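Local atomic coordinates of member of s1p family of ribosomal proteins (Pyrococcus furiosus, PDB entry 5YH1), a protein that probably acts as a manganese-dependent nucleic-acid exonuclease of the DHH family, this chain being the DHH-domain part of a longer ribosomal-protein-like polypeptide. Residues E32-L37 with Y195-G200; P81-V86 with P90-H95; R150-A153 with K157-V160; I260-F265 with E294-E299; D372-R377 with E425-F430. All coordinates share one frame; numbering follows the deposited sequence.

In the fold
Interactions 1, 4 and 5 are buried, whereas interactions 2 and 3 are partly open at their charged edges. Interaction 1 is purely aliphatic and lies closest to the manganese, on a segment whose polar groups serve the metal ligands. Interactions 2 and 3 both belong to the five-stranded parallel sheet and its helices, and each brackets a short turn: in 2 an isoleucine rests on the start of the next helix beside a Glu-Arg pair; in 3 an isoleucine meets a leucine and the end of a lysine chain. Interaction 4, between crossing helices, is polar, its carboxylates salt-bridged to an arginine of a neighbouring subunit. Interaction 5 joins helix to strand in the separate mixed sheet, using apolar groups alone.

Interaction 1 (E32-L37 with Y195-G200); sequences EVLEAL and YELTAG
Leu197 is the residue through which 195-200 meets helix 32-53, fitting its branched end among Val33, Leu34 and Leu37. Ahead of it the chain runs through Tyr195, whose O accepts a hydrogen bond from ND1 of the manganese ligand His163, and Glu196, whose O is bonded to Ser231 OG. At Leu197 the side chain turns to the helix: CG stands anti to the backbone N (chi1 -172°), and CD2 goes forward as the leading methyl. It meets Val33 CG1 tip to tip, 3.5 Å from Leu197 CD2. Leu34 comes in at a slant, its CD2 4.0 Å from Leu197 CD2, and Leu37 CD1 lies at the margin, 4.4 Å from the same methyl. Aliphatic branches suit this place, where the two segments meet through methyl groups alone. Thr198, the N-cap of helix 199-210, then turns its OG1 to Asp67, and the N atoms of Ala199 and Gly200 bond to the same carboxylate, positioning a manganese ligand from the second shell. Around the apolar joint, Glu235 and Tyr239 of helix 234-245 flank Val33, Leu34 and Leu197, while Leu202 packs against Leu37 and Leu197, so that helices 32-53, 199-210 and 234-245 all contribute to it.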
# COMPACT_ATOMS: atom_id res chain seq x y z
N GLU A 32 35.55 -0.01 26.90
CA GLU A 32 35.01 -0.01 28.25
C GLU A 32 33.48 0.00 28.24
O GLU A 32 32.83 -0.55 29.13
CB GLU A 32 35.56 1.18 29.04
CG GLU A 32 37.01 1.01 29.45
CD GLU A 32 37.19 -0.11 30.47
OE1 GLU A 32 36.76 0.06 31.63
OE2 GLU A 32 37.75 -1.17 30.10
N VAL A 33 32.91 0.62 27.21
CA VAL A 33 31.45 0.65 27.05
C VAL A 33 30.91 -0.77 26.85
O VAL A 33 30.01 -1.19 27.57
CB VAL A 33 31.03 1.60 25.92
CG1 VAL A 33 29.53 1.51 25.67
CG2 VAL A 33 31.41 3.03 26.28
N LEU A 34 31.48 -1.52 25.92
CA LEU A 34 31.05 -2.89 25.71
C LEU A 34 31.23 -3.73 26.97
O LEU A 34 30.34 -4.51 27.33
CB LEU A 34 31.79 -3.54 24.55
CG LEU A 34 31.34 -3.06 23.17
CD1 LEU A 34 32.27 -3.60 22.10
CD2 LEU A 34 29.90 -3.47 22.87
N GLU A 35 32.37 -3.57 27.65
CA GLU A 35 32.63 -4.30 28.90
C GLU A 35 31.54 -4.02 29.91
O GLU A 35 31.04 -4.94 30.53
CB GLU A 35 34.00 -3.96 29.51
CG GLU A 35 35.19 -4.50 28.73
CD GLU A 35 35.19 -6.02 28.59
OE1 GLU A 35 34.61 -6.72 29.44
OE2 GLU A 35 35.80 -6.51 27.62
N ALA A 36 31.16 -2.77 30.06
CA ALA A 36 30.08 -2.40 30.97
C ALA A 36 28.71 -2.99 30.53
O ALA A 36 27.86 -3.27 31.37
CB ALA A 36 30.02 -0.88 31.12
N LEU A 37 28.52 -3.17 29.22
CA LEU A 37 27.26 -3.72 28.67
C LEU A 37 27.23 -5.25 28.63
O LEU A 37 26.22 -5.84 28.28
CB LEU A 37 27.05 -3.22 27.25
CG LEU A 37 26.74 -1.74 27.07
CD1 LEU A 37 26.72 -1.42 25.58
CD2 LEU A 37 25.42 -1.36 27.72
N TYR A 195 26.19 7.76 21.50
CA TYR A 195 25.48 7.33 20.29
C TYR A 195 26.38 6.63 19.28
O TYR A 195 25.91 5.84 18.46
CB TYR A 195 24.85 8.57 19.62
CG TYR A 195 24.22 8.33 18.26
CD1 TYR A 195 22.91 7.88 18.15
CD2 TYR A 195 24.93 8.57 17.08
CE1 TYR A 195 22.32 7.66 16.91
CE2 TYR A 195 24.35 8.35 15.84
CZ TYR A 195 23.04 7.91 15.75
OH TYR A 195 22.44 7.69 14.53
N GLU A 196 27.67 6.93 19.32
CA GLU A 196 28.59 6.50 18.28
C GLU A 196 28.91 5.00 18.32
O GLU A 196 29.50 4.48 17.38
CB GLU A 196 29.87 7.33 18.31
CG GLU A 196 30.58 7.36 19.66
CD GLU A 196 30.28 8.63 20.45
OE1 GLU A 196 31.26 9.34 20.79
OE2 GLU A 196 29.09 8.93 20.71
N LEU A 197 28.52 4.31 19.38
CA LEU A 197 28.52 2.84 19.37
C LEU A 197 27.16 2.39 18.82
O LEU A 197 26.15 2.38 19.55
CB LEU A 197 28.78 2.28 20.77
CG LEU A 197 28.99 0.78 20.88
CD1 LEU A 197 30.23 0.32 20.13
CD2 LEU A 197 29.07 0.40 22.34
N THR A 198 27.15 2.02 17.54
CA THR A 198 25.89 1.89 16.79
C THR A 198 25.27 0.50 16.88
O THR A 198 25.89 -0.46 17.35
CB THR A 198 26.12 2.24 15.30
OG1 THR A 198 26.82 1.18 14.64
CG2 THR A 198 26.92 3.53 15.18
N ALA A 199 24.04 0.39 16.40
CA ALA A 199 23.27 -0.86 16.54
C ALA A 199 23.95 -2.03 15.88
O ALA A 199 23.93 -3.14 16.40
CB ALA A 199 21.86 -0.68 16.00
N GLY A 200 24.55 -1.79 14.72
CA GLY A 200 25.26 -2.85 13.99
C GLY A 200 26.50 -3.35 14.72
O GLY A 200 26.87 -4.51 14.60

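Interaction 2 (P81-V86 with P90-H95); sequences PLIEKV and PEARWH
Ile83 and Ala92 make the apolar half of this contact, Glu84 and Arg93 the charged half. The methyl CG2 of Ile83 rests on the backbone at the start of the short second helix, 3.9 Å from Arg93 N and 4.0 Å from Ala92 C. Its position follows from the first torsion, which sets CG2 anti to the Ile83 backbone N and CG1 anti to the carbonyl carbon (chi1 -71°). The neighbouring CB of Ala92 lies 4.2 Å from Ile83 CG2; such a small side chain allows the two backbones to come within 6.1 Å, measured from Ile83 CA to Arg93 CA. Ile52 of helix 32-53 also packs on Ile83.

Helix 66-86 is the crossover helix of a beta-alpha-beta unit, leading from strand 58-63 toward the adjacent parallel strand 97-102 of the central sheet. The contact closes the turn at its end, where the chain turns into helix 92-96.

The charged pair is met alongside. Glu84 and Arg93 extend side by side in the same direction, and Glu84 OE2 touches the aliphatic stem, 3.6 Å from Arg93 CD. This oxygen lies at the guanidinium edge, near its plane, but its distance to Arg93 NH1 is 4.4 Å, beyond a salt bridge, and the carboxylate and guanidinium planes stand 79° apart; any attraction is therefore probably a diffuse one. Flat-group packing holds the guanidinium on another side: Trp94 lies partly over one face, with Arg93 NE 3.7 Å above the indole plane and offset toward the rim. Arg125 of a second subunit packs on Trp94 and forms a salt bridge with Glu91.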
# COMPACT_ATOMS: atom_id res chain seq x y z
N PRO A 81 21.31 -20.61 11.50
CA PRO A 81 21.99 -21.90 11.65
C PRO A 81 21.60 -22.68 12.91
O PRO A 81 21.50 -23.91 12.85
CB PRO A 81 23.47 -21.53 11.69
CG PRO A 81 23.55 -20.23 10.96
CD PRO A 81 22.26 -19.52 11.24
N LEU A 82 21.42 -21.99 14.03
CA LEU A 82 21.00 -22.67 15.26
C LEU A 82 19.60 -23.24 15.11
O LEU A 82 19.35 -24.37 15.50
CB LEU A 82 21.04 -21.72 16.47
CG LEU A 82 22.41 -21.24 16.95
CD1 LEU A 82 22.25 -20.49 18.26
CD2 LEU A 82 23.40 -22.40 17.11
N ILE A 83 18.69 -22.47 14.52
CA ILE A 83 17.34 -22.95 14.26
C ILE A 83 17.38 -24.21 13.41
O ILE A 83 16.65 -25.17 13.67
CB ILE A 83 16.47 -21.88 13.58
CG1 ILE A 83 16.14 -20.76 14.58
CG2 ILE A 83 15.19 -22.49 13.02
CD1 ILE A 83 15.47 -19.55 13.96
N GLU A 84 18.24 -24.21 12.39
CA GLU A 84 18.34 -25.35 11.47
C GLU A 84 18.96 -26.59 12.11
O GLU A 84 18.59 -27.71 11.74
CB GLU A 84 19.07 -24.95 10.18
CG GLU A 84 18.22 -24.02 9.32
CD GLU A 84 18.81 -23.73 7.95
OE1 GLU A 84 20.05 -23.58 7.84
OE2 GLU A 84 18.01 -23.65 6.98
N LYS A 85 19.86 -26.42 13.07
CA LYS A 85 20.46 -27.58 13.74
C LYS A 85 19.51 -28.25 14.74
O LYS A 85 19.61 -29.45 14.96
CB LYS A 85 21.82 -27.23 14.38
CG LYS A 85 21.78 -26.80 15.83
CD LYS A 85 23.15 -26.94 16.48
CE LYS A 85 24.21 -26.10 15.77
NZ LYS A 85 25.38 -25.82 16.64
N VAL A 86 18.59 -27.49 15.34
CA VAL A 86 17.67 -28.07 16.34
C VAL A 86 16.30 -28.45 15.79
O VAL A 86 15.57 -29.20 16.43
CB VAL A 86 17.49 -27.16 17.58
CG1 VAL A 86 18.84 -26.79 18.17
CG2 VAL A 86 16.66 -25.92 17.27
N PRO A 90 12.73 -28.82 7.62
CA PRO A 90 13.50 -27.83 6.85
C PRO A 90 12.77 -26.50 6.60
O PRO A 90 13.39 -25.54 6.15
CB PRO A 90 13.76 -28.55 5.52
CG PRO A 90 12.69 -29.58 5.42
CD PRO A 90 12.45 -30.04 6.83
N GLU A 91 11.47 -26.46 6.87
CA GLU A 91 10.70 -25.21 6.81
C GLU A 91 10.86 -24.36 8.08
O GLU A 91 10.43 -23.21 8.11
CB GLU A 91 9.22 -25.51 6.56
CG GLU A 91 8.91 -26.04 5.15
CD GLU A 91 8.59 -24.93 4.16
OE1 GLU A 91 7.50 -24.33 4.27
OE2 GLU A 91 9.42 -24.64 3.27
N ALA A 92 11.49 -24.91 9.12
CA ALA A 92 11.64 -24.22 10.41
C ALA A 92 12.33 -22.86 10.32
O ALA A 92 11.88 -21.89 10.93
CB ALA A 92 12.38 -25.11 11.39
N ARG A 93 13.42 -22.79 9.57
CA ARG A 93 14.10 -21.52 9.27
C ARG A 93 13.10 -20.44 8.86
O ARG A 93 13.13 -19.32 9.38
CB ARG A 93 15.11 -21.69 8.13
CG ARG A 93 15.28 -20.42 7.31
CD ARG A 93 16.29 -20.57 6.20
NE ARG A 93 16.69 -19.26 5.70
CZ ARG A 93 17.75 -19.05 4.94
NH1 ARG A 93 18.52 -20.07 4.56
NH2 ARG A 93 18.05 -17.82 4.54
N TRP A 94 12.25 -20.78 7.91
CA TRP A 94 11.36 -19.81 7.28
C TRP A 94 10.21 -19.46 8.18
O TRP A 94 9.70 -18.35 8.16
CB TRP A 94 10.85 -20.35 5.93
CG TRP A 94 11.99 -20.58 5.01
CD1 TRP A 94 12.67 -21.75 4.81
CD2 TRP A 94 12.65 -19.60 4.21
NE1 TRP A 94 13.69 -21.56 3.92
CE2 TRP A 94 13.70 -20.24 3.53
CE3 TRP A 94 12.44 -18.23 4.00
CZ2 TRP A 94 14.54 -19.56 2.65
CZ3 TRP A 94 13.27 -17.55 3.12
CH2 TRP A 94 14.32 -18.22 2.46
N HIS A 95 9.80 -20.42 9.00
CA HIS A 95 8.62 -20.24 9.82
C HIS A 95 8.93 -19.63 11.19
O HIS A 95 8.15 -18.83 11.70
CB HIS A 95 7.91 -21.57 10.00
CG HIS A 95 6.64 -21.45 10.76
ND1 HIS A 95 5.60 -20.65 10.34
CD2 HIS A 95 6.25 -21.99 11.94
CE1 HIS A 95 4.62 -20.72 11.22
NE2 HIS A 95 4.99 -21.53 12.20

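Interaction 3 (R150-A153 with K157-V160); sequences RLKA and KIVV
Lys152, toward the end of helix 145-152, and Lys157, where the chain enters strand 158-161, are the nearest backbone positions, with 7.7 Å between Lys152 CA and Lys157 CA. The chain leaves the helix, makes a short turn and enters the strand, completing the beta-alpha-beta crossover that starts at strand 132-136. The two strands are parallel neighbours in the central sheet of the DHH fold, and the helix packs on one face of it. Lys157 and Val159 bond through their backbones to strand 132-136, while Ile158 and Val160 bond toward the next strand.

From the sheet, Ile158 points at the helix. Its CD1 lies obliquely against Leu151, 4.0 Å from Leu151 CD1, and 4.1 Å separates that Ile158 methyl from Leu151 CB. Both branched aliphatic chains suit a buried helix-sheet joint; Val112 and Ile116 of helix 109-126 pack on Leu151, and Tyr148 on Ile158.

Lys152 serves two environments. A bend at its second torsion (chi2 -51°) swings the rest of the chain across Ile158, with Lys152 CE 4.1 Å from Ile158 CD1. The last methylene thereby touches the isoleucine, while the amino end reaches the strand's entrance. There it forms a salt bridge with Asp182, whose OD2 also accepts a bond from Ile158 N, and a hydrogen bond to Val156 O. Lys152 NZ comes to rest 4.1 Å from Lys157 CA.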
# COMPACT_ATOMS: atom_id res chain seq x y z
N ARG A 150 0.98 -2.93 24.28
CA ARG A 150 0.19 -3.88 23.53
C ARG A 150 0.80 -5.28 23.54
O ARG A 150 0.08 -6.26 23.77
CB ARG A 150 -0.04 -3.39 22.10
CG ARG A 150 -1.02 -2.23 22.06
CD ARG A 150 -0.87 -1.45 20.78
NE ARG A 150 -1.82 -0.34 20.67
CZ ARG A 150 -1.69 0.83 21.28
NH1 ARG A 150 -0.67 1.07 22.11
NH2 ARG A 150 -2.61 1.77 21.08
N LEU A 151 2.11 -5.38 23.34
CA LEU A 151 2.77 -6.69 23.42
C LEU A 151 2.64 -7.34 24.81
O LEU A 151 2.51 -8.56 24.93
CB LEU A 151 4.25 -6.60 23.00
CG LEU A 151 4.48 -6.33 21.51
CD1 LEU A 151 5.94 -5.98 21.26
CD2 LEU A 151 4.08 -7.53 20.67
N LYS A 152 2.69 -6.53 25.86
CA LYS A 152 2.60 -7.07 27.22
C LYS A 152 1.20 -7.61 27.56
O LYS A 152 1.07 -8.50 28.38
CB LYS A 152 3.10 -6.05 28.25
CG LYS A 152 4.62 -5.87 28.23
CD LYS A 152 5.38 -7.20 28.30
CE LYS A 152 6.86 -6.99 28.62
NZ LYS A 152 7.63 -8.26 28.61
N ALA A 153 0.17 -7.11 26.89
CA ALA A 153 -1.16 -7.71 27.01
C ALA A 153 -1.16 -9.17 26.54
O ALA A 153 -2.05 -9.94 26.89
CB ALA A 153 -2.18 -6.90 26.25
N LYS A 157 7.80 -11.48 25.51
CA LYS A 157 9.11 -11.01 25.98
C LYS A 157 9.82 -10.24 24.88
O LYS A 157 9.66 -10.54 23.70
CB LYS A 157 9.95 -12.17 26.49
CG LYS A 157 9.33 -12.79 27.73
CD LYS A 157 10.20 -13.89 28.30
CE LYS A 157 9.64 -14.37 29.63
NZ LYS A 157 10.44 -15.52 30.13
N ILE A 158 10.58 -9.23 25.29
CA ILE A 158 11.07 -8.21 24.39
C ILE A 158 12.54 -7.93 24.68
O ILE A 158 12.92 -7.63 25.81
CB ILE A 158 10.26 -6.90 24.55
CG1 ILE A 158 8.76 -7.13 24.30
CG2 ILE A 158 10.77 -5.84 23.59
CD1 ILE A 158 7.88 -5.99 24.76
N VAL A 159 13.37 -8.05 23.64
CA VAL A 159 14.78 -7.66 23.67
C VAL A 159 14.96 -6.39 22.82
O VAL A 159 14.49 -6.33 21.68
CB VAL A 159 15.68 -8.78 23.12
CG1 VAL A 159 17.13 -8.33 22.99
CG2 VAL A 159 15.57 -10.02 24.00
N VAL A 160 15.61 -5.38 23.39
CA VAL A 160 15.96 -4.18 22.65
C VAL A 160 17.47 -4.00 22.55
O VAL A 160 18.18 -4.05 23.57
CB VAL A 160 15.38 -2.92 23.31
CG1 VAL A 160 15.72 -1.69 22.47
CG2 VAL A 160 13.87 -3.05 23.51

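Interaction 4 (I260-F265 with E294-E299); sequences IDHEAF and EGIYPE
The imidazole of His262 is met across the contact by Ile296 and Glu299, both approaching obliquely. The carboxylate of Glu299 stands almost perpendicular to the ring and brings OE2 to 3.7 Å from His262 CE1. At the ring edge, in its plane, lies the carboxylate of Glu263: His262 ND1 donates to Glu263 OE1 over 2.7 Å, with an N-H...O angle of 146°. This bond, together with one between NE2 and Lys303 NZ, fixes the ring's rotation, and Tyr340 meets the ring edge-to-face. A bend at chi2 of -55° lets Glu263 fold back to its histidine and present the carboxylate to Ile296. The isoleucine comes from the opposite direction, CG2 at 3.5 Å from Glu263 OE1 and CD1 at 3.7 Å from Glu263 CD, an apolar wall against a polar group satisfied elsewhere. Both carboxylates are claimed by Arg150 of a second subunit, which makes salt bridges with Glu263 OE2 and Glu299 OE2 and would offset their mutual repulsion. The segment axes pass 10.5 Å apart at 87°, a nearly perpendicular helix crossing in which helix 250-267 packs across the long helix 286-311, the element leading from the helical region into the C-terminal domain.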
# COMPACT_ATOMS: atom_id res chain seq x y z
N ILE A 260 22.92 0.35 -0.01
CA ILE A 260 21.88 -0.19 0.88
C ILE A 260 20.73 0.80 1.06
O ILE A 260 19.55 0.43 0.91
CB ILE A 260 22.44 -0.60 2.25
CG1 ILE A 260 23.33 -1.83 2.09
CG2 ILE A 260 21.30 -0.91 3.21
CD1 ILE A 260 24.23 -2.10 3.28
N ASP A 261 21.06 2.05 1.37
CA ASP A 261 20.04 3.08 1.61
C ASP A 261 19.21 3.38 0.35
O ASP A 261 18.03 3.72 0.45
CB ASP A 261 20.68 4.38 2.14
CG ASP A 261 21.29 4.22 3.54
OD1 ASP A 261 20.88 3.32 4.31
OD2 ASP A 261 22.18 5.01 3.88
N HIS A 262 19.84 3.24 -0.82
CA HIS A 262 19.15 3.45 -2.10
C HIS A 262 18.20 2.28 -2.37
O HIS A 262 17.01 2.48 -2.53
CB HIS A 262 20.17 3.61 -3.23
CG HIS A 262 19.57 3.74 -4.59
ND1 HIS A 262 19.26 2.65 -5.38
CD2 HIS A 262 19.23 4.84 -5.31
CE1 HIS A 262 18.76 3.07 -6.52
NE2 HIS A 262 18.73 4.39 -6.51
N GLU A 263 18.74 1.06 -2.40
CA GLU A 263 17.90 -0.11 -2.64
C GLU A 263 16.75 -0.23 -1.62
O GLU A 263 15.62 -0.56 -2.00
CB GLU A 263 18.74 -1.40 -2.68
CG GLU A 263 19.80 -1.45 -3.77
CD GLU A 263 19.26 -1.19 -5.17
OE1 GLU A 263 19.29 -0.03 -5.63
OE2 GLU A 263 18.80 -2.16 -5.82
N ALA A 264 17.03 0.02 -0.34
CA ALA A 264 16.00 -0.11 0.69
C ALA A 264 14.87 0.90 0.54
O ALA A 264 13.74 0.64 0.95
CB ALA A 264 16.60 -0.02 2.09
N PHE A 265 15.18 2.07 -0.02
CA PHE A 265 14.17 3.05 -0.37
C PHE A 265 13.14 2.45 -1.34
O PHE A 265 11.94 2.67 -1.20
CB PHE A 265 14.82 4.30 -0.98
CG PHE A 265 13.84 5.33 -1.46
CD1 PHE A 265 13.38 6.32 -0.61
CD2 PHE A 265 13.37 5.31 -2.77
CE1 PHE A 265 12.47 7.28 -1.05
CE2 PHE A 265 12.45 6.25 -3.22
CZ PHE A 265 12.00 7.24 -2.35
N GLU A 294 28.97 -2.51 -7.94
CA GLU A 294 29.53 -1.79 -9.10
C GLU A 294 28.46 -1.45 -10.12
O GLU A 294 28.60 -0.47 -10.85
CB GLU A 294 30.65 -2.59 -9.77
CG GLU A 294 31.87 -2.81 -8.89
CD GLU A 294 32.91 -3.76 -9.50
OE1 GLU A 294 32.73 -4.20 -10.66
OE2 GLU A 294 33.91 -4.06 -8.81
N GLY A 295 27.39 -2.23 -10.18
CA GLY A 295 26.25 -1.90 -11.02
C GLY A 295 25.42 -0.75 -10.47
O GLY A 295 24.99 0.13 -11.21
N ILE A 296 25.20 -0.76 -9.15
CA ILE A 296 24.23 0.15 -8.54
C ILE A 296 24.87 1.48 -8.13
O ILE A 296 24.27 2.54 -8.34
CB ILE A 296 23.53 -0.52 -7.32
CG1 ILE A 296 22.72 -1.74 -7.79
CG2 ILE A 296 22.63 0.47 -6.59
CD1 ILE A 296 22.32 -2.69 -6.69
N TYR A 297 26.07 1.44 -7.56
CA TYR A 297 26.65 2.67 -7.00
C TYR A 297 26.75 3.85 -7.98
O TYR A 297 26.40 4.97 -7.61
CB TYR A 297 27.99 2.43 -6.29
CG TYR A 297 28.52 3.73 -5.76
CD1 TYR A 297 27.99 4.28 -4.59
CD2 TYR A 297 29.45 4.47 -6.47
CE1 TYR A 297 28.43 5.51 -4.13
CE2 TYR A 297 29.90 5.70 -6.01
CZ TYR A 297 29.39 6.21 -4.85
OH TYR A 297 29.84 7.43 -4.41
N PRO A 298 27.23 3.63 -9.22
CA PRO A 298 27.29 4.75 -10.19
C PRO A 298 25.93 5.42 -10.43
O PRO A 298 25.82 6.63 -10.54
CB PRO A 298 27.79 4.07 -11.48
CG PRO A 298 28.55 2.87 -11.01
CD PRO A 298 27.80 2.39 -9.79
N GLU A 299 24.90 4.60 -10.50
CA GLU A 299 23.53 5.06 -10.64
C GLU A 299 23.12 5.91 -9.45
O GLU A 299 22.55 6.98 -9.61
CB GLU A 299 22.65 3.81 -10.82
CG GLU A 299 21.16 3.92 -10.64
CD GLU A 299 20.50 2.55 -10.77
OE1 GLU A 299 21.06 1.66 -11.49
OE2 GLU A 299 19.45 2.33 -10.13

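Interaction 5 (D372-R377 with E425-F430); sequences DFAVVR and EVLEAF
Ala374 and Val376, two places apart on strand 373-378, face helix 423-435 and meet Leu427 and Phe430. The strand belongs to the six-stranded mixed sheet of the C-terminal domain, an alpha/beta arrangement with helices on both faces. Residues alternate accordingly: Phe373, Val375 and Arg377 turn to helix 343-358, while the residues between them turn to helix 423-435.

Ala374 comes first. Its CB points at the helix and stands 4.3 Å from Leu427 CD2, a light touch between methyl groups. The alanine adds little bulk, and the leucine has to reach across: it starts off alongside the strand, and with CG anti to the carbonyl carbon (chi1 -64°) its branched tip reaches the alanine. The same leucine packs on Tyr369 of the neighbouring strand 364-369, and Leu367 of that strand lies against Ala374, spreading the contact over two strands.

Next on this face is Val376, whose beta-branched side chain suits an extended backbone and offers two methyls to the helix. Phe430 comes to meet it from the opposite direction, with CG anti to its backbone N (chi1 -180°), which carries the ring off the helix toward the sheet. Ile392 and Leu396 of helix 389-399 pack on Phe430, and Leu365 and Leu367 on Val376, so the phenyl group sits between helix 389-399 and strand 373-378. Its far carbon makes the contact: Phe430 CZ lies 4.1 Å from Val376 CG1 and 4.1 Å from Val376 CG2, set against both branches of the valine.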
# COMPACT_ATOMS: atom_id res chain seq x y z
N ASP A 372 4.60 21.15 6.17
CA ASP A 372 4.29 20.87 7.57
C ASP A 372 5.40 20.12 8.32
O ASP A 372 5.15 19.48 9.34
CB ASP A 372 2.98 20.07 7.64
CG ASP A 372 3.06 18.76 6.90
OD1 ASP A 372 4.09 18.48 6.25
OD2 ASP A 372 2.08 18.00 6.94
N PHE A 373 6.64 20.21 7.83
CA PHE A 373 7.77 19.59 8.50
C PHE A 373 9.04 20.35 8.15
O PHE A 373 9.06 21.16 7.22
CB PHE A 373 7.92 18.11 8.09
CG PHE A 373 8.31 17.92 6.65
CD1 PHE A 373 9.66 17.85 6.28
CD2 PHE A 373 7.35 17.85 5.66
CE1 PHE A 373 10.02 17.70 4.95
CE2 PHE A 373 7.70 17.69 4.32
CZ PHE A 373 9.04 17.61 3.97
N ALA A 374 10.08 20.09 8.91
CA ALA A 374 11.41 20.60 8.60
C ALA A 374 12.42 19.58 9.09
O ALA A 374 12.22 18.99 10.14
CB ALA A 374 11.65 21.95 9.25
N VAL A 375 13.46 19.35 8.29
CA VAL A 375 14.59 18.54 8.70
C VAL A 375 15.75 19.47 9.01
O VAL A 375 16.00 20.41 8.27
CB VAL A 375 14.99 17.53 7.62
CG1 VAL A 375 16.20 16.72 8.06
CG2 VAL A 375 13.82 16.59 7.33
N VAL A 376 16.41 19.22 10.14
CA VAL A 376 17.46 20.10 10.65
C VAL A 376 18.76 19.32 10.77
O VAL A 376 18.77 18.22 11.32
CB VAL A 376 17.10 20.66 12.04
CG1 VAL A 376 18.22 21.58 12.55
CG2 VAL A 376 15.78 21.41 11.99
N ARG A 377 19.84 19.88 10.24
CA ARG A 377 21.17 19.28 10.38
C ARG A 377 22.17 20.33 10.81
O ARG A 377 22.23 21.41 10.23
CB ARG A 377 21.59 18.62 9.08
CG ARG A 377 20.89 17.29 8.88
CD ARG A 377 20.98 16.80 7.45
NE ARG A 377 21.15 15.36 7.43
CZ ARG A 377 20.18 14.46 7.28
NH1 ARG A 377 18.92 14.82 7.14
NH2 ARG A 377 20.48 13.17 7.25
N GLU A 425 5.39 31.35 10.90
CA GLU A 425 5.64 31.73 12.29
C GLU A 425 6.62 30.77 12.98
O GLU A 425 7.50 31.20 13.72
CB GLU A 425 4.33 31.79 13.10
CG GLU A 425 3.40 32.94 12.74
CD GLU A 425 2.43 32.61 11.61
OE1 GLU A 425 1.38 33.28 11.54
OE2 GLU A 425 2.68 31.70 10.79
N VAL A 426 6.46 29.47 12.75
CA VAL A 426 7.34 28.48 13.35
C VAL A 426 8.79 28.63 12.85
O VAL A 426 9.73 28.60 13.65
CB VAL A 426 6.82 27.05 13.10
CG1 VAL A 426 7.84 26.02 13.55
CG2 VAL A 426 5.51 26.82 13.84
N LEU A 427 8.97 28.79 11.54
CA LEU A 427 10.31 28.85 10.97
C LEU A 427 11.00 30.17 11.24
O LEU A 427 12.20 30.20 11.43
CB LEU A 427 10.28 28.57 9.46
CG LEU A 427 9.80 27.16 9.11
CD1 LEU A 427 9.94 26.94 7.61
CD2 LEU A 427 10.56 26.09 9.89
N GLU A 428 10.24 31.26 11.25
CA GLU A 428 10.79 32.54 11.68
C GLU A 428 11.19 32.51 13.15
O GLU A 428 12.21 33.07 13.52
CB GLU A 428 9.82 33.68 11.39
CG GLU A 428 9.77 34.03 9.91
CD GLU A 428 8.84 35.19 9.60
OE1 GLU A 428 8.12 35.65 10.51
OE2 GLU A 428 8.83 35.63 8.43
N ALA A 429 10.40 31.83 13.99
CA ALA A 429 10.77 31.69 15.40
C ALA A 429 11.98 30.77 15.55
O ALA A 429 12.82 30.98 16.43
CB ALA A 429 9.60 31.15 16.22
N PHE A 430 12.07 29.74 14.71
CA PHE A 430 13.24 28.89 14.70
C PHE A 430 14.48 29.71 14.35
O PHE A 430 15.52 29.58 14.99
CB PHE A 430 13.09 27.73 13.72
CG PHE A 430 14.28 26.82 13.68
CD1 PHE A 430 14.38 25.76 14.57
CD2 PHE A 430 15.30 27.03 12.77
CE1 PHE A 430 15.49 24.93 14.54
CE2 PHE A 430 16.40 26.19 12.74
CZ PHE A 430 16.50 25.15 13.62